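Local coordinates for protein allantoicase (Saccharomyces cerevisiae, PDB 1O59) that hydrolyses allantoate to (S)-ureidoglycolate and urea, a step of allantoin degradation that lets yeast use purines as secondary nitrogen sources, at residues 101-109 against 168-176. Sequence-based numbering, arbitrary orientation.
Sequences GVAAAHIIG and GLTKERFTH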
loop_
_atom_site.group_PDB
_atom_site.type_symbol
_atom_site.label_atom_id
_atom_site.label_comp_id
_atom_site.label_asym_id
_atom_site.label_seq_id
_atom_site.Cartn_x
_atom_site.Cartn_y
_atom_site.Cartn_z
ATOM N N GLY A 101 -9.125 1.031 2.870
ATOM C CA GLY A 101 -8.902 2.409 3.259
ATOM C C GLY A 101 -9.185 3.337 2.108
ATOM O O GLY A 101 -9.444 4.492 2.301
ATOM N N VAL A 102 -9.108 2.823 0.889
ATOM C CA VAL A 102 -9.569 3.555 -0.297
ATOM C C VAL A 102 -11.062 3.298 -0.513
ATOM O O VAL A 102 -11.629 2.369 0.042
ATOM C CB VAL A 102 -8.788 3.135 -1.540
ATOM C CG1 VAL A 102 -7.328 3.456 -1.327
ATOM C CG2 VAL A 102 -8.989 1.638 -1.850
ATOM N N ALA A 103 -11.682 4.127 -1.332
ATOM C CA ALA A 103 -13.123 4.062 -1.577
ATOM C C ALA A 103 -13.601 2.799 -2.328
ATOM O O ALA A 103 -14.744 2.355 -2.113
ATOM C CB ALA A 103 -13.543 5.294 -2.351
ATOM N N ALA A 104 -12.749 2.276 -3.223
ATOM C CA ALA A 104 -13.052 1.144 -4.068
ATOM C C ALA A 104 -11.825 0.766 -4.913
ATOM O O ALA A 104 -10.953 1.589 -5.182
ATOM C CB ALA A 104 -14.220 1.464 -4.971
ATOM N N ALA A 105 -11.754 -0.484 -5.339
ATOM C CA ALA A 105 -10.658 -0.940 -6.179
ATOM C C ALA A 105 -10.994 -2.211 -6.981
ATOM O O ALA A 105 -11.836 -3.024 -6.578
ATOM C CB ALA A 105 -9.422 -1.182 -5.309
ATOM N N HIS A 106 -10.305 -2.362 -8.108
ATOM C CA HIS A 106 -10.239 -3.619 -8.864
ATOM C C HIS A 106 -9.031 -4.450 -8.362
ATOM O O HIS A 106 -7.929 -3.921 -8.253
ATOM C CB HIS A 106 -10.068 -3.308 -10.349
ATOM C CG HIS A 106 -11.239 -2.616 -10.980
ATOM N ND1 HIS A 106 -11.325 -1.246 -11.089
ATOM C CD2 HIS A 106 -12.348 -3.104 -11.578
ATOM C CE1 HIS A 106 -12.443 -0.919 -11.717
ATOM N NE2 HIS A 106 -13.084 -2.031 -12.020
ATOM N N ILE A 107 -9.220 -5.735 -8.051
ATOM C CA ILE A 107 -8.146 -6.554 -7.418
ATOM C C ILE A 107 -7.279 -7.312 -8.407
ATOM O O ILE A 107 -7.782 -7.891 -9.358
ATOM C CB ILE A 107 -8.746 -7.545 -6.393
ATOM C CG1 ILE A 107 -9.626 -6.806 -5.393
ATOM C CG2 ILE A 107 -7.650 -8.296 -5.661
ATOM C CD1 ILE A 107 -8.881 -5.639 -4.642
ATOM N N ILE A 108 -5.966 -7.291 -8.182
ATOM C CA ILE A 108 -5.016 -8.000 -9.051
ATOM C C ILE A 108 -4.283 -9.154 -8.345
ATOM O O ILE A 108 -3.950 -10.166 -8.963
ATOM C CB ILE A 108 -3.982 -7.007 -9.680
ATOM C CG1 ILE A 108 -2.936 -7.777 -10.494
ATOM C CG2 ILE A 108 -3.305 -6.115 -8.635
ATOM C CD1 ILE A 108 -3.544 -8.535 -11.696
ATOM N N GLY A 109 -4.012 -8.999 -7.053
ATOM C CA GLY A 109 -3.238 -10.002 -6.348
ATOM C C GLY A 109 -3.118 -9.704 -4.901
ATOM O O GLY A 109 -3.884 -8.902 -4.364
ATOM N N GLY A 168 -6.079 -11.598 -14.140
ATOM C CA GLY A 168 -5.608 -10.234 -14.036
ATOM C C GLY A 168 -6.574 -9.430 -13.206
ATOM O O GLY A 168 -7.224 -9.972 -12.343
ATOM N N LEU A 169 -6.673 -8.135 -13.472
ATOM C CA LEU A 169 -7.508 -7.268 -12.668
ATOM C C LEU A 169 -8.964 -7.693 -12.736
ATOM O O LEU A 169 -9.563 -7.841 -13.796
ATOM C CB LEU A 169 -7.430 -5.822 -13.127
ATOM C CG LEU A 169 -6.432 -4.853 -12.533
ATOM C CD1 LEU A 169 -6.534 -3.570 -13.338
ATOM C CD2 LEU A 169 -6.673 -4.589 -11.068
ATOM N N THR A 170 -9.514 -7.889 -11.558
ATOM C CA THR A 170 -10.937 -7.955 -11.338
ATOM C C THR A 170 -11.705 -6.962 -12.231
ATOM O O THR A 170 -11.320 -5.819 -12.370
ATOM C CB THR A 170 -11.122 -7.702 -9.857
ATOM O OG1 THR A 170 -11.478 -8.924 -9.201
ATOM C CG2 THR A 170 -12.201 -6.772 -9.570
ATOM N N LYS A 171 -12.774 -7.436 -12.862
ATOM C CA LYS A 171 -13.577 -6.627 -13.776
ATOM C C LYS A 171 -14.406 -5.619 -12.988
ATOM O O LYS A 171 -14.512 -4.464 -13.368
ATOM C CB LYS A 171 -14.499 -7.539 -14.562
ATOM C CG LYS A 171 -15.224 -6.877 -15.713
ATOM C CD LYS A 171 -14.410 -6.878 -17.050
ATOM C CE LYS A 171 -14.508 -8.216 -17.834
ATOM N NZ LYS A 171 -13.710 -9.286 -17.131
ATOM N N GLU A 172 -14.952 -6.065 -11.858
ATOM C CA GLU A 172 -15.833 -5.248 -11.030
ATOM C C GLU A 172 -14.977 -4.526 -9.986
ATOM O O GLU A 172 -13.835 -4.880 -9.761
ATOM C CB GLU A 172 -16.898 -6.140 -10.353
ATOM C CG GLU A 172 -17.546 -7.253 -11.200
ATOM C CD GLU A 172 -17.670 -8.587 -10.429
ATOM O OE1 GLU A 172 -18.786 -9.165 -10.328
ATOM O OE2 GLU A 172 -16.637 -9.069 -9.903
ATOM N N ARG A 173 -15.495 -3.486 -9.356
ATOM C CA ARG A 173 -14.752 -2.869 -8.268
ATOM C C ARG A 173 -15.390 -3.260 -6.969
ATOM O O ARG A 173 -16.558 -3.623 -6.941
ATOM C CB ARG A 173 -14.646 -1.348 -8.407
ATOM C CG ARG A 173 -15.915 -0.552 -8.161
ATOM C CD ARG A 173 -15.799 0.864 -8.708
ATOM N NE ARG A 173 -16.979 1.713 -8.574
ATOM C CZ ARG A 173 -18.068 1.610 -9.323
ATOM N NH1 ARG A 173 -18.177 0.662 -10.257
ATOM N NH2 ARG A 173 -19.081 2.452 -9.130
ATOM N N PHE A 174 -14.598 -3.198 -5.900
ATOM C CA PHE A 174 -15.002 -3.643 -4.565
ATOM C C PHE A 174 -14.525 -2.671 -3.479
ATOM O O PHE A 174 -13.635 -1.858 -3.723
ATOM C CB PHE A 174 -14.427 -5.037 -4.293
ATOM C CG PHE A 174 -14.850 -6.070 -5.296
ATOM C CD1 PHE A 174 -16.113 -6.613 -5.243
ATOM C CD2 PHE A 174 -14.004 -6.474 -6.317
ATOM C CE1 PHE A 174 -16.518 -7.549 -6.158
ATOM C CE2 PHE A 174 -14.429 -7.425 -7.237
ATOM C CZ PHE A 174 -15.674 -7.956 -7.138
ATOM N N THR A 175 -15.127 -2.800 -2.291
ATOM C CA THR A 175 -14.885 -1.930 -1.123
ATOM C C THR A 175 -14.465 -2.681 0.141
ATOM O O THR A 175 -13.910 -2.081 1.053
ATOM C CB THR A 175 -16.174 -1.182 -0.739
ATOM O OG1 THR A 175 -17.189 -2.145 -0.438
ATOM C CG2 THR A 175 -16.769 -0.339 -1.884
ATOM N N HIS A 176 -14.806 -3.965 0.209
ATOM C CA HIS A 176 -14.602 -4.830 1.365
ATOM C C HIS A 176 -14.025 -6.188 0.912
ATOM O O HIS A 176 -14.371 -6.686 -0.144
ATOM C CB HIS A 176 -15.935 -5.122 2.049
ATOM C CG HIS A 176 -16.513 -3.966 2.801
ATOM N ND1 HIS A 176 -17.104 -2.892 2.173
ATOM C CD2 HIS A 176 -16.627 -3.740 4.132
ATOM C CE1 HIS A 176 -17.542 -2.044 3.085
ATOM N NE2 HIS A 176 -17.267 -2.536 4.282
HETATM O O HOH W 1 -14.195 1.342 1.445
#
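In the first allantoicase repeat, the loop joining strands 160-164 and 176-182 runs antiparallel to the start of strand 105-113, and A105 and F174 form a single antiparallel hydrogen-bonded pair. A105 N donates to F174 O (2.8 Å), and F174 N returns a bond to A105 O. Further along, T170 N reaches I107 O at 2.8 Å in a nearly straight bond (170°). Between these anchor points the loop bows around the H106 ring. R173 CB lies over one face, 4.0 Å from the ring centroid, as a CH-pi contact, while the carbonyl oxygens of T170 and K171 approach the ring edge; H106 NE2 is 3.1 Å from K171 O. With CG anti to its own carbonyl carbon (chi1 -66°), H106 extends into this bend. L169 CD2 packs against I108 CB at 3.9 Å, and I108 CD1 rests on the backbone of G168. I107 and F174 meet loosely and both touch I149 of strand 147-154, in the other sheet of the repeat. Backbone bonds therefore fix the loop at two places, and the imidazole of H106 fills the bend between them, held between an aliphatic carbon over one face and carbonyl oxygens round its rim.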